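Long-range contacts in NikO protein (Streptomyces tendae, PDB 4FQD), which acts as an enolpyruvyl transferase essential in nikkomycin biosynthesis, probably moving the enolpyruvyl group of phosphoenolpyruvate onto a uridine nucleotide: residues 13-18 with 425-430; 414-419 with 440-445; 372-377 with 402-407. The protein carries 4 engineered substitutions. All coordinates share one frame; numbering follows the deposited sequence.

Interaction 1 of 3, residues 13-18 with 425-430; sequences EPLLEI and RTTLRN
Two side-chain torsions bring Glu17 and Arg425 together across adjacent antiparallel strands: Glu17 sets CG opposite its backbone N (chi1 -173°) and runs on extended, while Arg425 folds at its third torsion (chi3 85°) so that its guanidinium turns back toward the carboxylate. The resulting salt bridge joins Glu17 OE1 to Arg425 NH1 at 2.9 Å. OE1 reaches the guanidinium at its edge, near the plane, yet the carboxylate itself is turned 78° against it. With Glu17 OE2 left 4.1 Å from Arg425 NH1, the bridge rests on one oxygen; OE2 has a weak, long ion pair with Arg453 instead.

The backbones fix this register. Leu16 pairs with Leu428, and Ile18 with Thr426, each as an antiparallel hydrogen-bonded pair with bonds in both directions; Ile18 N to Thr426 O measures 2.7 Å, and Leu428 N to Leu16 O 3.0 Å. Between them Glu17 faces Thr427 in a non-hydrogen-bonded pair, where the CA-H of Thr427 comes against Leu16 O (CA to O 3.2 Å). The side chains of Leu16, Ile18, Thr426 and Leu428 share one face of the sheet, and Ile18 CD1 meets Leu428 CB at 3.8 Å. Beyond the last pair, Leu15 lies alongside Arg429, its CD2 branch 3.5 Å from Arg429 CB.

Helix 409-419 covers the apolar face, through Leu415, Leu416 and Ala419, while strands 451-456 and 402-405 flank the pair as the outermost strands. The N-terminal strand is thus inserted between two strands from the end of the chain, completing a four-stranded mixed sheet in the inverse beta/alpha barrel of the EPSP synthase family.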
loop_
_atom_site.group_PDB
_atom_site.type_symbol
_atom_site.label_atom_id
_atom_site.label_comp_id
_atom_site.label_asym_id
_atom_site.label_seq_id
_atom_site.Cartn_x
_atom_site.Cartn_y
_atom_site.Cartn_z
ATOM N N GLU A 13 29.664 4.878 -27.462
ATOM C CA GLU A 13 29.476 4.791 -26.025
ATOM C C GLU A 13 29.347 3.328 -25.588
ATOM O O GLU A 13 28.687 2.538 -26.262
ATOM C CB GLU A 13 28.237 5.606 -25.658
ATOM C CG GLU A 13 28.116 5.967 -24.210
ATOM C CD GLU A 13 27.096 5.112 -23.518
ATOM O OE1 GLU A 13 25.890 5.362 -23.719
ATOM O OE2 GLU A 13 27.493 4.183 -22.790
ATOM N N PRO A 14 29.993 2.960 -24.465
ATOM C CA PRO A 14 30.070 1.562 -24.016
ATOM C C PRO A 14 28.715 0.893 -23.792
ATOM O O PRO A 14 27.826 1.466 -23.165
ATOM C CB PRO A 14 30.841 1.659 -22.691
ATOM C CG PRO A 14 30.723 3.086 -22.272
ATOM C CD PRO A 14 30.720 3.858 -23.552
ATOM N N LEU A 15 28.576 -0.325 -24.307
ATOM C CA LEU A 15 27.341 -1.086 -24.180
ATOM C C LEU A 15 27.572 -2.404 -23.456
ATOM O O LEU A 15 28.703 -2.870 -23.328
ATOM C CB LEU A 15 26.758 -1.389 -25.562
ATOM C CG LEU A 15 26.162 -0.261 -26.402
ATOM C CD1 LEU A 15 25.763 -0.795 -27.767
ATOM C CD2 LEU A 15 24.963 0.341 -25.702
ATOM N N LEU A 16 26.483 -3.000 -22.981
ATOM C CA LEU A 16 26.499 -4.381 -22.523
ATOM C C LEU A 16 25.728 -5.223 -23.528
ATOM O O LEU A 16 24.558 -4.956 -23.802
ATOM C CB LEU A 16 25.863 -4.512 -21.139
ATOM C CG LEU A 16 26.669 -4.007 -19.942
ATOM C CD1 LEU A 16 25.932 -4.310 -18.648
ATOM C CD2 LEU A 16 28.058 -4.627 -19.929
ATOM N N GLU A 17 26.387 -6.227 -24.093
ATOM C CA GLU A 17 25.740 -7.109 -25.055
ATOM C C GLU A 17 25.296 -8.390 -24.360
ATOM O O GLU A 17 26.118 -9.239 -24.016
ATOM C CB GLU A 17 26.683 -7.422 -26.217
ATOM C CG GLU A 17 26.037 -8.191 -27.357
ATOM C CD GLU A 17 26.961 -8.349 -28.548
ATOM O OE1 GLU A 17 27.279 -7.328 -29.196
ATOM O OE2 GLU A 17 27.374 -9.492 -28.834
ATOM N N ILE A 18 23.989 -8.518 -24.153
ATOM C CA ILE A 18 23.440 -9.630 -23.385
ATOM C C ILE A 18 22.819 -10.714 -24.263
ATOM O O ILE A 18 21.968 -10.435 -25.107
ATOM C CB ILE A 18 22.381 -9.144 -22.371
ATOM C CG1 ILE A 18 22.967 -8.066 -21.457
ATOM C CG2 ILE A 18 21.847 -10.309 -21.553
ATOM C CD1 ILE A 18 22.388 -6.690 -21.688
ATOM N N ARG A 425 19.327 -11.566 -28.159
ATOM C CA ARG A 425 20.296 -10.505 -27.909
ATOM C C ARG A 425 19.629 -9.232 -27.397
ATOM O O ARG A 425 18.600 -8.801 -27.920
ATOM C CB ARG A 425 21.106 -10.203 -29.173
ATOM C CG ARG A 425 22.432 -9.505 -28.902
ATOM C CD ARG A 425 23.154 -9.155 -30.195
ATOM N NE ARG A 425 22.705 -7.881 -30.746
ATOM C CZ ARG A 425 23.403 -6.751 -30.684
ATOM N NH1 ARG A 425 24.595 -6.735 -30.100
ATOM N NH2 ARG A 425 22.913 -5.637 -31.210
ATOM N N THR A 426 20.225 -8.639 -26.369
ATOM C CA THR A 426 19.740 -7.382 -25.811
ATOM C C THR A 426 20.924 -6.496 -25.444
ATOM O O THR A 426 21.921 -6.972 -24.902
ATOM C CB THR A 426 18.880 -7.616 -24.552
ATOM O OG1 THR A 426 17.811 -8.520 -24.859
ATOM C CG2 THR A 426 18.298 -6.305 -24.041
ATOM N N THR A 427 20.818 -5.207 -25.749
ATOM C CA THR A 427 21.859 -4.259 -25.379
ATOM C C THR A 427 21.398 -3.371 -24.231
ATOM O O THR A 427 20.236 -2.970 -24.169
ATOM C CB THR A 427 22.283 -3.383 -26.571
ATOM O OG1 THR A 427 21.134 -2.720 -27.110
ATOM C CG2 THR A 427 22.925 -4.235 -27.656
ATOM N N LEU A 428 22.318 -3.074 -23.319
ATOM C CA LEU A 428 22.027 -2.216 -22.179
ATOM C C LEU A 428 23.118 -1.165 -22.008
ATOM O O LEU A 428 24.301 -1.497 -21.922
ATOM C CB LEU A 428 21.903 -3.050 -20.902
ATOM C CG LEU A 428 21.683 -2.278 -19.598
ATOM C CD1 LEU A 428 20.374 -1.502 -19.639
ATOM C CD2 LEU A 428 21.717 -3.220 -18.405
ATOM N N ARG A 429 22.720 0.102 -21.966
ATOM C CA ARG A 429 23.674 1.184 -21.742
ATOM C C ARG A 429 23.395 1.935 -20.445
ATOM O O ARG A 429 22.406 1.661 -19.762
ATOM C CB ARG A 429 23.715 2.147 -22.929
ATOM C CG ARG A 429 22.384 2.757 -23.314
ATOM C CD ARG A 429 22.563 3.650 -24.531
ATOM N NE ARG A 429 21.319 4.285 -24.950
ATOM C CZ ARG A 429 20.497 3.787 -25.868
ATOM N NH1 ARG A 429 20.783 2.639 -26.466
ATOM N NH2 ARG A 429 19.388 4.438 -26.187
ATOM N N ASN A 430 24.273 2.883 -20.125
ATOM C CA ASN A 430 24.255 3.572 -18.838
ATOM C C ASN A 430 24.366 2.590 -17.679
ATOM O O ASN A 430 23.759 2.780 -16.626
ATOM C CB ASN A 430 23.012 4.454 -18.687
ATOM C CG ASN A 430 23.107 5.737 -19.483
ATOM O OD1 ASN A 430 22.312 6.656 -19.296
ATOM N ND2 ASN A 430 24.081 5.805 -20.382
#

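Interaction 2 of 3, residues 414-419 with 440-445; sequences VLLLAA and DLVEDL
In the alpha/beta architecture of the inverse barrel, helices 409-419 and 441-447 lie against the same sheet, and this contact, centred on Leu416 and Leu445, is where their apolar side chains meet. The short helical segments run 26° apart in direction with axes 11.9 Å from each other at closest approach. At that spacing the backbones stay well separated, and the gap is bridged by the methyl ends of leucine and valine side chains, with no hydrogen bond across it.

Leu416 does most of the bridging. Its chi1 of -179° carries CG toward the other helix, and chi2 of 53° sets the direction of CD2. There CD2 sits among three partners: it meets Leu445 CD1 at 3.6 Å, Val442 CG2 at 4.1 Å and, more loosely, Leu441 CD2 at 4.3 Å. Leu416 and Leu445 approach tip to tip, whereas Leu416 and Val442 cross at about a right angle. All five touching residues are buried.

The same side chains also pack on neighbouring elements. Ile452 of strand 451-456 touches Leu416, Val442 and Leu445, forming the sheet side, and Trp271 of helix 265-278 reaches Leu445. Leu417, which also packs on helices 265-278 and 344-351, adds the last contact of the pair, its CD2 lying 4.2 Å from the same CD1 of Leu445 that meets Leu416.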
loop_
_atom_site.group_PDB
_atom_site.type_symbol
_atom_site.label_atom_id
_atom_site.label_comp_id
_atom_site.label_asym_id
_atom_site.label_seq_id
_atom_site.Cartn_x
_atom_site.Cartn_y
_atom_site.Cartn_z
ATOM N N VAL A 414 18.152 -4.548 -12.549
ATOM C CA VAL A 414 16.924 -5.282 -12.844
ATOM C C VAL A 414 16.727 -5.501 -14.348
ATOM O O VAL A 414 16.138 -6.500 -14.764
ATOM C CB VAL A 414 15.678 -4.601 -12.219
ATOM C CG1 VAL A 414 15.344 -3.302 -12.941
ATOM C CG2 VAL A 414 14.486 -5.549 -12.230
ATOM N N LEU A 415 17.232 -4.577 -15.160
ATOM C CA LEU A 415 17.161 -4.726 -16.609
ATOM C C LEU A 415 18.106 -5.825 -17.072
ATOM O O LEU A 415 17.790 -6.590 -17.984
ATOM C CB LEU A 415 17.501 -3.410 -17.311
ATOM C CG LEU A 415 16.446 -2.306 -17.226
ATOM C CD1 LEU A 415 16.899 -1.070 -17.986
ATOM C CD2 LEU A 415 15.111 -2.807 -17.745
ATOM N N LEU A 416 19.268 -5.896 -16.432
ATOM C CA LEU A 416 20.267 -6.903 -16.759
ATOM C C LEU A 416 19.759 -8.302 -16.423
ATOM O O LEU A 416 20.001 -9.251 -17.167
ATOM C CB LEU A 416 21.572 -6.617 -16.012
ATOM C CG LEU A 416 22.742 -7.567 -16.264
ATOM C CD1 LEU A 416 23.016 -7.696 -17.754
ATOM C CD2 LEU A 416 23.981 -7.078 -15.531
ATOM N N LEU A 417 19.049 -8.420 -15.306
ATOM C CA LEU A 417 18.484 -9.698 -14.890
ATOM C C LEU A 417 17.366 -10.134 -15.829
ATOM O O LEU A 417 17.265 -11.308 -16.188
ATOM C CB LEU A 417 17.955 -9.615 -13.457
ATOM C CG LEU A 417 18.977 -9.333 -12.355
ATOM C CD1 LEU A 417 18.300 -9.316 -10.995
ATOM C CD2 LEU A 417 20.101 -10.356 -12.389
ATOM N N ALA A 418 16.528 -9.180 -16.223
ATOM C CA ALA A 418 15.416 -9.456 -17.123
ATOM C C ALA A 418 15.914 -9.816 -18.519
ATOM O O ALA A 418 15.328 -10.661 -19.196
ATOM C CB ALA A 418 14.477 -8.262 -17.182
ATOM N N ALA A 419 16.998 -9.174 -18.941
ATOM C CA ALA A 419 17.589 -9.441 -20.248
ATOM C C ALA A 419 18.153 -10.856 -20.320
ATOM O O ALA A 419 18.118 -11.495 -21.372
ATOM C CB ALA A 419 18.672 -8.422 -20.559
ATOM N N ASP A 440 31.186 -5.782 -9.080
ATOM C CA ASP A 440 31.236 -6.057 -10.508
ATOM C C ASP A 440 30.128 -7.052 -10.834
ATOM O O ASP A 440 30.380 -8.249 -10.978
ATOM C CB ASP A 440 32.598 -6.632 -10.898
ATOM C CG ASP A 440 32.898 -6.476 -12.376
ATOM O OD1 ASP A 440 31.943 -6.386 -13.176
ATOM O OD2 ASP A 440 34.093 -6.445 -12.738
ATOM N N LEU A 441 28.903 -6.545 -10.937
ATOM C CA LEU A 441 27.723 -7.384 -11.124
ATOM C C LEU A 441 27.794 -8.219 -12.400
ATOM O O LEU A 441 27.365 -9.372 -12.420
ATOM C CB LEU A 441 26.454 -6.528 -11.125
ATOM C CG LEU A 441 25.125 -7.281 -11.241
ATOM C CD1 LEU A 441 24.976 -8.287 -10.110
ATOM C CD2 LEU A 441 23.956 -6.309 -11.257
ATOM N N VAL A 442 28.340 -7.632 -13.461
ATOM C CA VAL A 442 28.485 -8.337 -14.729
ATOM C C VAL A 442 29.416 -9.540 -14.588
ATOM O O VAL A 442 29.081 -10.645 -15.013
ATOM C CB VAL A 442 29.007 -7.403 -15.840
ATOM C CG1 VAL A 442 29.384 -8.203 -17.077
ATOM C CG2 VAL A 442 27.963 -6.350 -16.177
ATOM N N GLU A 443 30.576 -9.319 -13.976
ATOM C CA GLU A 443 31.555 -10.383 -13.777
ATOM C C GLU A 443 30.998 -11.516 -12.920
ATOM O O GLU A 443 31.226 -12.692 -13.209
ATOM C CB GLU A 443 32.829 -9.828 -13.142
ATOM C CG GLU A 443 33.874 -10.887 -12.829
ATOM C CD GLU A 443 35.051 -10.333 -12.050
ATOM O OE1 GLU A 443 35.680 -9.364 -12.526
ATOM O OE2 GLU A 443 35.341 -10.861 -10.956
ATOM N N ASP A 444 30.267 -11.158 -11.869
ATOM C CA ASP A 444 29.674 -12.148 -10.976
ATOM C C ASP A 444 28.617 -12.989 -11.685
ATOM O O ASP A 444 28.510 -14.192 -11.450
ATOM C CB ASP A 444 29.074 -11.475 -9.739
ATOM C CG ASP A 444 30.133 -10.972 -8.779
ATOM O OD1 ASP A 444 31.260 -11.509 -8.806
ATOM O OD2 ASP A 444 29.839 -10.045 -7.995
ATOM N N LEU A 445 27.839 -12.348 -12.553
ATOM C CA LEU A 445 26.807 -13.042 -13.315
ATOM C C LEU A 445 27.416 -13.966 -14.364
ATOM O O LEU A 445 27.011 -15.122 -14.491
ATOM C CB LEU A 445 25.860 -12.039 -13.978
ATOM C CG LEU A 445 24.815 -11.396 -13.062
ATOM C CD1 LEU A 445 24.081 -10.282 -13.786
ATOM C CD2 LEU A 445 23.834 -12.442 -12.560
#

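Interaction 3 of 3, residues 372-377 with 402-407; sequences APELEA and TDLRAT
Glu374 on helix 372-378 accepts a hydrogen bond from the backbone of Arg405, joining that helix to an outermost strand of the four-stranded mixed sheet in this inverse-barrel fold. The bond, Arg405 N to Glu374 OE1, is 3.0 Å long and almost straight, with an N-H...O angle of 169°. The donor approaches from above the carboxylate, 58° out of its plane.

A bend in the glutamate makes this possible: with chi2 at -56° the chain folds back instead of extending, which lays it along the strand backbone. Glu374 CG consequently lies 3.3 Å from Arg405 O, and OE1 is also 3.4 Å from Leu404 CA. The acid therefore follows the main chain of Leu404 and Arg405 and has no bond to the Arg405 guanidinium, whose end leads away from the helix. Leu404 packs against the same turn of helix, its CG 3.9 Å from the carbonyl oxygen Glu374 O. Nearer Thr402 the contact becomes looser and purely van der Waals: Ala377 CB is 4.4 Å from Leu404 CD1, and the Thr402 methyl CG2 stands 3.7 Å from Ala377 O.

The next shell holds the strand in place. Leu415 of helix 409-419 touches both Glu374 and Leu404, so the polar bond borders an apolar patch. Leu378, one residue beyond the segment, adds packing on Thr402 and Leu404. Within this chain the other edge of strand 402-405 has no strand neighbour, and the side chain of Glu374 takes up a backbone N-H there. On its inner side, Leu404 makes backbone hydrogen bonds to Thr427 and Arg429 of strand 425-429, and Thr402 O accepts a bond from Thr427 OG1.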
loop_
_atom_site.group_PDB
_atom_site.type_symbol
_atom_site.label_atom_id
_atom_site.label_comp_id
_atom_site.label_asym_id
_atom_site.label_seq_id
_atom_site.Cartn_x
_atom_site.Cartn_y
_atom_site.Cartn_z
ATOM N N ALA A 372 10.580 0.930 -15.611
ATOM C CA ALA A 372 9.335 0.397 -16.166
ATOM C C ALA A 372 9.192 0.466 -17.697
ATOM O O ALA A 372 8.831 -0.533 -18.318
ATOM C CB ALA A 372 8.116 1.024 -15.470
ATOM N N PRO A 373 9.467 1.635 -18.312
ATOM C CA PRO A 373 9.329 1.680 -19.774
ATOM C C PRO A 373 10.335 0.778 -20.486
ATOM O O PRO A 373 10.095 0.363 -21.620
ATOM C CB PRO A 373 9.615 3.148 -20.110
ATOM C CG PRO A 373 9.343 3.888 -18.847
ATOM C CD PRO A 373 9.786 2.965 -17.761
ATOM N N GLU A 374 11.448 0.481 -19.824
ATOM C CA GLU A 374 12.468 -0.383 -20.403
ATOM C C GLU A 374 12.072 -1.851 -20.283
ATOM O O GLU A 374 12.335 -2.647 -21.184
ATOM C CB GLU A 374 13.823 -0.133 -19.742
ATOM C CG GLU A 374 14.299 1.304 -19.856
ATOM C CD GLU A 374 14.365 1.780 -21.293
ATOM O OE1 GLU A 374 15.036 1.118 -22.113
ATOM O OE2 GLU A 374 13.738 2.815 -21.605
ATOM N N LEU A 375 11.439 -2.202 -19.167
ATOM C CA LEU A 375 10.906 -3.548 -18.983
ATOM C C LEU A 375 9.766 -3.801 -19.962
ATOM O O LEU A 375 9.516 -4.939 -20.359
ATOM C CB LEU A 375 10.408 -3.744 -17.550
ATOM C CG LEU A 375 11.457 -3.863 -16.445
ATOM C CD1 LEU A 375 10.781 -4.025 -15.094
ATOM C CD2 LEU A 375 12.391 -5.031 -16.719
ATOM N N GLU A 376 9.079 -2.728 -20.341
ATOM C CA GLU A 376 7.978 -2.801 -21.294
ATOM C C GLU A 376 8.467 -3.299 -22.650
ATOM O O GLU A 376 7.769 -4.042 -23.339
ATOM C CB GLU A 376 7.332 -1.423 -21.456
ATOM C CG GLU A 376 5.972 -1.443 -22.129
ATOM C CD GLU A 376 4.835 -1.484 -21.130
ATOM O OE1 GLU A 376 5.046 -1.057 -19.976
ATOM O OE2 GLU A 376 3.733 -1.944 -21.494
ATOM N N ALA A 377 9.674 -2.882 -23.023
ATOM C CA ALA A 377 10.265 -3.261 -24.302
ATOM C C ALA A 377 10.560 -4.755 -24.369
ATOM O O ALA A 377 10.576 -5.345 -25.450
ATOM C CB ALA A 377 11.533 -2.456 -24.556
ATOM N N THR A 402 16.366 -5.631 -28.475
ATOM C CA THR A 402 16.031 -4.300 -27.980
ATOM C C THR A 402 17.262 -3.554 -27.474
ATOM O O THR A 402 18.307 -4.154 -27.224
ATOM C CB THR A 402 14.992 -4.367 -26.845
ATOM O OG1 THR A 402 15.500 -5.177 -25.777
ATOM C CG2 THR A 402 13.687 -4.965 -27.351
ATOM N N ASP A 403 17.126 -2.239 -27.331
ATOM C CA ASP A 403 18.184 -1.407 -26.769
ATOM C C ASP A 403 17.710 -0.748 -25.481
ATOM O O ASP A 403 16.977 0.241 -25.512
ATOM C CB ASP A 403 18.624 -0.334 -27.765
ATOM C CG ASP A 403 19.368 -0.909 -28.949
ATOM O OD1 ASP A 403 20.531 -1.332 -28.773
ATOM O OD2 ASP A 403 18.796 -0.929 -30.058
ATOM N N LEU A 404 18.138 -1.299 -24.351
ATOM C CA LEU A 404 17.681 -0.821 -23.050
ATOM C C LEU A 404 18.596 0.253 -22.472
ATOM O O LEU A 404 19.820 0.138 -22.523
ATOM C CB LEU A 404 17.549 -1.988 -22.068
ATOM C CG LEU A 404 16.191 -2.693 -21.984
ATOM C CD1 LEU A 404 15.669 -3.077 -23.354
ATOM C CD2 LEU A 404 16.289 -3.921 -21.100
ATOM N N ARG A 405 17.990 1.300 -21.924
ATOM C CA ARG A 405 18.743 2.368 -21.279
ATOM C C ARG A 405 18.446 2.413 -19.786
ATOM O O ARG A 405 17.290 2.516 -19.375
ATOM C CB ARG A 405 18.418 3.720 -21.917
ATOM C CG ARG A 405 19.074 4.898 -21.213
ATOM C CD ARG A 405 18.612 6.225 -21.790
ATOM N NE ARG A 405 19.204 7.358 -21.085
ATOM C CZ ARG A 405 20.401 7.864 -21.362
ATOM N NH1 ARG A 405 21.137 7.333 -22.327
ATOM N NH2 ARG A 405 20.865 8.897 -20.673
ATOM N N ALA A 406 19.497 2.334 -18.975
ATOM C CA ALA A 406 19.349 2.399 -17.527
ATOM C C ALA A 406 19.248 3.846 -17.061
ATOM O O ALA A 406 19.977 4.713 -17.538
ATOM C CB ALA A 406 20.510 1.701 -16.844
ATOM N N THR A 407 18.340 4.102 -16.125
ATOM C CA THR A 407 18.152 5.447 -15.597
ATOM C C THR A 407 18.866 5.624 -14.263
ATOM O O THR A 407 19.207 6.743 -13.878
ATOM C CB THR A 407 16.659 5.785 -15.420
ATOM O OG1 THR A 407 16.038 4.794 -14.591
ATOM C CG2 THR A 407 15.957 5.824 -16.768
#

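How the interactions relate
Strand 14-19, near the N terminus, opens interaction 1, which stays open for about 400 residues. Within that span interaction 3 opens at 372-377 and closes at 402-407, so it nests in interaction 1. The chain then enters helix 409-419, which opens interaction 2 after interaction 3 has closed. Strand 425-429 closes interaction 1, and helix 441-447 closes interaction 2, so these two cross. Strands 402-405 and 425-429 are neighbours, making one sheet common to interactions 1 and 3. Helix 409-419 links all three, and Leu16 CD1 packs on Val442 CG2, joining interactions 1 and 2 directly. Together they tie the N-terminal strand and two later strands of its sheet to helices 372-378, 409-419 and 441-447.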